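CBS domain protein (PDB 3LHH) is a membrane protein whose paired CBS domains, the part in this chain, bind adenosine monophosphate, and which probably also binds flavin adenine dinucleotide. Local coordinates at residues M71-H75 and S76-V80; N117-P120 and N121-G125. All coordinates share one frame; numbering follows the deposited sequence. Where two conformers were deposited one is given.

How the interactions relate
Interaction 1 (71-80) and interaction 2 (117-125) lie in different CBS repeats, on opposite sides of the chain's centre, with centres about 23 Å apart and nearest atoms about 8 Å apart. Both are local surface contacts, and each includes one buried residue, F78 in the first and V119 in the second. They hold different elements: interaction 1 leads from helix 63-71 into strand 77-81, and interaction 2 from strand 117-120 into helix 125-135. Their chemistry differs accordingly. The first is polar and aromatic and is built around bound AMP; the second, away from the annotated sites, combines aliphatic contacts with one weak backbone hydrogen bond.

Interaction 1 (M71-H75 and S76-V80); sequences MQSPH and SRFPV. With AMP (adenosine monophosphate), chain B.
H75 and F78 both turn CG anti to their own carbonyl carbon, with chi1 of -54° and -65°, which brings the phenyl ring up to the H75 carbonyl while the imidazole reaches the nucleotide. F78 CE2 lies 3.2 Å from H75 O, which approaches the ring obliquely. S73 meets the same phenyl at its rim: OG is 3.6 Å from F78 CZ and lies near the ring plane. That hydroxyl oxygen also accepts the H75 backbone N-H (H75 N to S73 OG 3.2 Å), an ST turn that closes the loop on itself just ahead of the strand.

The H75 imidazole lays one face over the adenine, with AMP C5 over the ring centre and 3.4 Å from the ring plane. At the edge of the same ring, ND1 donates to the phosphate (H75 ND1 to AMP O1P 2.9 Å), so one side chain contacts both base and phosphate, which should restrict its rotation. S76 supplies a second phosphate grip through its backbone: S76 N to AMP O2P is 2.8 Å and nearly straight, at 175°. S76 OG adds a weak bond to O2P. The adenine amino group donates to a backbone carbonyl, AMP N6 to R77 O at 3.0 Å, while P79 CD touches AMP N6 at 3.5 Å.

D157, T154 and V55 add further hydrogen bonds to AMP, placing the nucleotide between the two CBS repeats of a Bateman module. The loop after helix 63-71 leads into strand 77-81, the middle strand of a three-stranded sheet, parallel to 57-58 and antiparallel to 88-93; F78 pairs there with I92 and packs on V55 and A94.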
loop_
_atom_site.group_PDB
_atom_site.type_symbol
_atom_site.label_atom_id
_atom_site.label_comp_id
_atom_site.label_asym_id
_atom_site.label_seq_id
_atom_site.Cartn_x
_atom_site.Cartn_y
_atom_site.Cartn_z
HETATM N N MSE A 71 3.274 -11.038 10.130
HETATM C CA MSE A 71 3.210 -12.496 10.262
HETATM C C MSE A 71 1.797 -13.035 10.182
HETATM O O MSE A 71 1.584 -14.204 9.889
HETATM C CB MSE A 71 3.815 -12.941 11.590
HETATM C CG MSE A 71 5.320 -13.003 11.575
HETATM SE SE MSE A 71 5.942 -13.908 9.963
HETATM C CE MSE A 71 5.043 -15.622 10.163
ATOM N N GLN A 72 0.822 -12.183 10.465
ATOM C CA GLN A 72 -0.574 -12.626 10.483
ATOM C C GLN A 72 -1.326 -12.260 9.210
ATOM O O GLN A 72 -2.565 -12.285 9.161
ATOM C CB GLN A 72 -1.289 -12.091 11.730
ATOM C CG GLN A 72 -0.706 -12.694 13.023
ATOM C CD GLN A 72 -1.386 -12.199 14.286
ATOM O OE1 GLN A 72 -0.784 -11.477 15.073
ATOM N NE2 GLN A 72 -2.640 -12.601 14.494
ATOM N N SER A 73 -0.563 -11.946 8.175
ATOM C CA SER A 73 -1.122 -11.553 6.888
ATOM C C SER A 73 -0.340 -12.214 5.745
ATOM O O SER A 73 0.860 -12.461 5.881
ATOM C CB SER A 73 -1.062 -10.028 6.758
ATOM O OG SER A 73 -1.402 -9.636 5.447
ATOM N N PRO A 74 -1.020 -12.514 4.620
ATOM C CA PRO A 74 -0.345 -13.032 3.416
ATOM C C PRO A 74 0.271 -11.925 2.528
ATOM O O PRO A 74 1.073 -12.244 1.656
ATOM C CB PRO A 74 -1.480 -13.711 2.633
ATOM C CG PRO A 74 -2.786 -13.204 3.264
ATOM C CD PRO A 74 -2.437 -12.223 4.360
ATOM N N HIS A 75 -0.102 -10.664 2.724
ATOM C CA HIS A 75 0.311 -9.590 1.790
ATOM C C HIS A 75 1.811 -9.379 1.625
ATOM O O HIS A 75 2.555 -9.443 2.585
ATOM C CB HIS A 75 -0.342 -8.262 2.161
ATOM C CG HIS A 75 -1.829 -8.349 2.262
ATOM N ND1 HIS A 75 -2.600 -8.951 1.286
ATOM C CD2 HIS A 75 -2.689 -7.922 3.218
ATOM C CE1 HIS A 75 -3.872 -8.884 1.638
ATOM N NE2 HIS A 75 -3.953 -8.263 2.804
ATOM N N SER A 76 2.245 -9.098 0.397
ATOM C CA SER A 76 3.659 -8.858 0.128
ATOM C C SER A 76 4.122 -7.464 0.516
ATOM O O SER A 76 5.300 -7.253 0.809
ATOM C CB SER A 76 3.973 -9.068 -1.376
ATOM O OG SER A 76 3.627 -10.374 -1.775
ATOM N N ARG A 77 3.216 -6.496 0.462
ATOM C CA ARG A 77 3.580 -5.113 0.752
ATOM C C ARG A 77 2.582 -4.456 1.707
ATOM O O ARG A 77 1.391 -4.720 1.652
ATOM C CB ARG A 77 3.703 -4.292 -0.545
ATOM C CG ARG A 77 4.490 -4.985 -1.661
ATOM C CD ARG A 77 4.928 -4.019 -2.768
ATOM N NE ARG A 77 6.181 -3.350 -2.424
ATOM C CZ ARG A 77 7.371 -3.946 -2.433
ATOM N NH1 ARG A 77 7.481 -5.228 -2.771
ATOM N NH2 ARG A 77 8.453 -3.261 -2.093
ATOM N N PHE A 78 3.089 -3.596 2.584
ATOM C CA PHE A 78 2.240 -2.928 3.572
ATOM C C PHE A 78 2.459 -1.431 3.555
ATOM O O PHE A 78 3.591 -0.979 3.679
ATOM C CB PHE A 78 2.558 -3.455 4.967
ATOM C CG PHE A 78 2.228 -4.911 5.143
ATOM C CD1 PHE A 78 1.000 -5.291 5.641
ATOM C CD2 PHE A 78 3.138 -5.897 4.786
ATOM C CE1 PHE A 78 0.682 -6.655 5.817
ATOM C CE2 PHE A 78 2.825 -7.253 4.946
ATOM C CZ PHE A 78 1.595 -7.623 5.459
ATOM N N PRO A 79 1.366 -0.659 3.418
ATOM C CA PRO A 79 1.414 0.779 3.661
ATOM C C PRO A 79 1.881 1.012 5.087
ATOM O O PRO A 79 1.543 0.234 5.983
ATOM C CB PRO A 79 -0.050 1.212 3.517
ATOM C CG PRO A 79 -0.733 0.038 2.764
ATOM C CD PRO A 79 -0.008 -1.156 3.230
ATOM N N VAL A 80 2.656 2.069 5.286
ATOM C CA VAL A 80 3.202 2.413 6.589
ATOM C C VAL A 80 2.810 3.829 6.930
ATOM O O VAL A 80 3.037 4.761 6.149
ATOM C CB VAL A 80 4.736 2.393 6.589
ATOM C CG1 VAL A 80 5.258 2.816 7.953
ATOM C CG2 VAL A 80 5.247 1.022 6.211
HETATM P P AMP B . -0.818 -9.970 -2.134
HETATM O O1P AMP B . -1.618 -10.459 -0.945
HETATM O O2P AMP B . 0.365 -9.127 -1.743
HETATM O O3P AMP B . -0.530 -11.004 -3.196
HETATM O "O5'" AMP B . -1.904 -9.036 -2.854
HETATM C "C5'" AMP B . -3.090 -9.621 -3.401
HETATM C "C4'" AMP B . -4.277 -8.667 -3.249
HETATM O "O4'" AMP B . -4.568 -8.402 -1.867
HETATM C "C3'" AMP B . -4.010 -7.290 -3.847
HETATM O "O3'" AMP B . -4.238 -7.240 -5.268
HETATM C "C2'" AMP B . -4.971 -6.421 -3.065
HETATM O "O2'" AMP B . -6.277 -6.714 -3.567
HETATM C "C1'" AMP B . -4.911 -7.017 -1.672
HETATM N N9 AMP B . -3.848 -6.414 -0.814
HETATM C C8 AMP B . -2.519 -6.468 -1.035
HETATM N N7 AMP B . -1.816 -5.852 -0.057
HETATM C C5 AMP B . -2.717 -5.376 0.823
HETATM C C6 AMP B . -2.647 -4.636 2.100
HETATM N N6 AMP B . -1.457 -4.253 2.637
HETATM N N1 AMP B . -3.813 -4.364 2.716
HETATM C C2 AMP B . -5.003 -4.745 2.196
HETATM N N3 AMP B . -5.135 -5.420 1.037
HETATM C C4 AMP B . -4.043 -5.753 0.321
#

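Interaction 2 (N117-P120 and N121-G125); sequences NFVP and NSLSG
L123 spreads its two methyl branches over the end of strand 117-120: CD2 lies 3.7 Å from V119 CB, and CD1 lies 3.8 Å from P120 CD. The V119 and L123 side chains cross at about a right angle. A chi1 of -117°, away from the staggered positions, lets the fork straddle both neighbours. A type I beta turn from P120 to L123 folds the chain back for this meeting, closed by a weak hydrogen bond from L123 N to P120 O at 3.3 Å. At the P120 ring, S122 OG comes within 3.7 Å of P120 CB.

With an alanine in place of L123, both methyl branches are gone, and V119 and P120 would probably lose their aliphatic partner in this turn, a gap opening beside V119 CB and P120 CD.

S124 N-caps helix 125-135, and its backbone N bonds to E127 OE2, an arrangement consistent with a capping box. V119 and N121 pair by backbone with V143 of strand 139-143. The turn thus joins an outermost strand to a helix start. The contact pairs aliphatic packing of L123 with a single weak turn bond, so its polar part is slight.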
loop_
_atom_site.group_PDB
_atom_site.type_symbol
_atom_site.label_atom_id
_atom_site.label_comp_id
_atom_site.label_asym_id
_atom_site.label_seq_id
_atom_site.Cartn_x
_atom_site.Cartn_y
_atom_site.Cartn_z
ATOM N N ASN A 117 2.899 6.645 -3.970
ATOM C CA ASN A 117 2.232 7.662 -4.769
ATOM C C ASN A 117 0.755 7.778 -4.465
ATOM O O ASN A 117 0.081 6.789 -4.210
ATOM C CB ASN A 117 2.467 7.435 -6.261
ATOM C CG ASN A 117 3.870 7.793 -6.673
ATOM O OD1 ASN A 117 4.538 8.592 -6.009
ATOM N ND2 ASN A 117 4.338 7.197 -7.762
ATOM N N PHE A 118 0.268 9.004 -4.472
ATOM C CA PHE A 118 -1.143 9.283 -4.294
ATOM C C PHE A 118 -1.757 9.695 -5.625
ATOM O O PHE A 118 -1.102 10.329 -6.443
ATOM C CB PHE A 118 -1.321 10.412 -3.292
ATOM C CG PHE A 118 -0.898 10.053 -1.901
ATOM C CD1 PHE A 118 0.431 10.160 -1.519
ATOM C CD2 PHE A 118 -1.831 9.624 -0.972
ATOM C CE1 PHE A 118 0.825 9.840 -0.236
ATOM C CE2 PHE A 118 -1.453 9.307 0.323
ATOM C CZ PHE A 118 -0.117 9.408 0.692
ATOM N N VAL A 119 -3.017 9.332 -5.832
ATOM C CA VAL A 119 -3.755 9.784 -6.994
ATOM C C VAL A 119 -5.170 10.187 -6.600
ATOM O O VAL A 119 -5.717 9.660 -5.632
ATOM C CB VAL A 119 -3.816 8.696 -8.051
ATOM C CG1 VAL A 119 -2.404 8.352 -8.521
ATOM C CG2 VAL A 119 -4.541 7.476 -7.500
ATOM N N PRO A 120 -5.770 11.126 -7.349
ATOM C CA PRO A 120 -7.138 11.552 -7.051
ATOM C C PRO A 120 -8.122 10.452 -7.393
ATOM O O PRO A 120 -7.890 9.685 -8.329
ATOM C CB PRO A 120 -7.369 12.726 -8.020
ATOM C CG PRO A 120 -6.064 12.953 -8.738
ATOM C CD PRO A 120 -5.261 11.716 -8.599
ATOM N N ASN A 121 -9.230 10.387 -6.667
ATOM C CA ASN A 121 -10.285 9.436 -6.988
ATOM C C ASN A 121 -11.041 9.818 -8.262
ATOM O O ASN A 121 -11.991 9.140 -8.661
ATOM C CB ASN A 121 -11.253 9.277 -5.811
ATOM C CG ASN A 121 -12.177 10.482 -5.621
ATOM O OD1 ASN A 121 -11.975 11.550 -6.204
ATOM N ND2 ASN A 121 -13.200 10.306 -4.785
ATOM N N SER A 122 -10.609 10.904 -8.900
ATOM C CA SER A 122 -11.236 11.384 -10.129
ATOM C C SER A 122 -10.533 10.847 -11.393
ATOM O O SER A 122 -10.887 11.199 -12.523
ATOM C CB SER A 122 -11.251 12.917 -10.144
ATOM O OG SER A 122 -9.971 13.434 -10.480
ATOM N N LEU A 123 -9.533 10.001 -11.193
ATOM C CA LEU A 123 -8.810 9.415 -12.304
ATOM C C LEU A 123 -9.710 8.424 -13.041
ATOM O O LEU A 123 -10.511 7.736 -12.428
ATOM C CB LEU A 123 -7.559 8.722 -11.781
ATOM C CG LEU A 123 -6.229 9.283 -12.270
ATOM C CD1 LEU A 123 -6.194 10.801 -12.172
ATOM C CD2 LEU A 123 -5.080 8.649 -11.502
ATOM N N SER A 124 -9.609 8.379 -14.361
ATOM C CA SER A 124 -10.329 7.372 -15.130
ATOM C C SER A 124 -9.557 6.056 -15.064
ATOM O O SER A 124 -8.409 6.030 -14.625
ATOM C CB SER A 124 -10.462 7.808 -16.589
ATOM O OG SER A 124 -9.258 7.559 -17.297
ATOM N N GLY A 125 -10.181 4.970 -15.503
ATOM C CA GLY A 125 -9.501 3.686 -15.566
ATOM C C GLY A 125 -8.223 3.687 -16.401
ATOM O O GLY A 125 -7.197 3.128 -15.991
#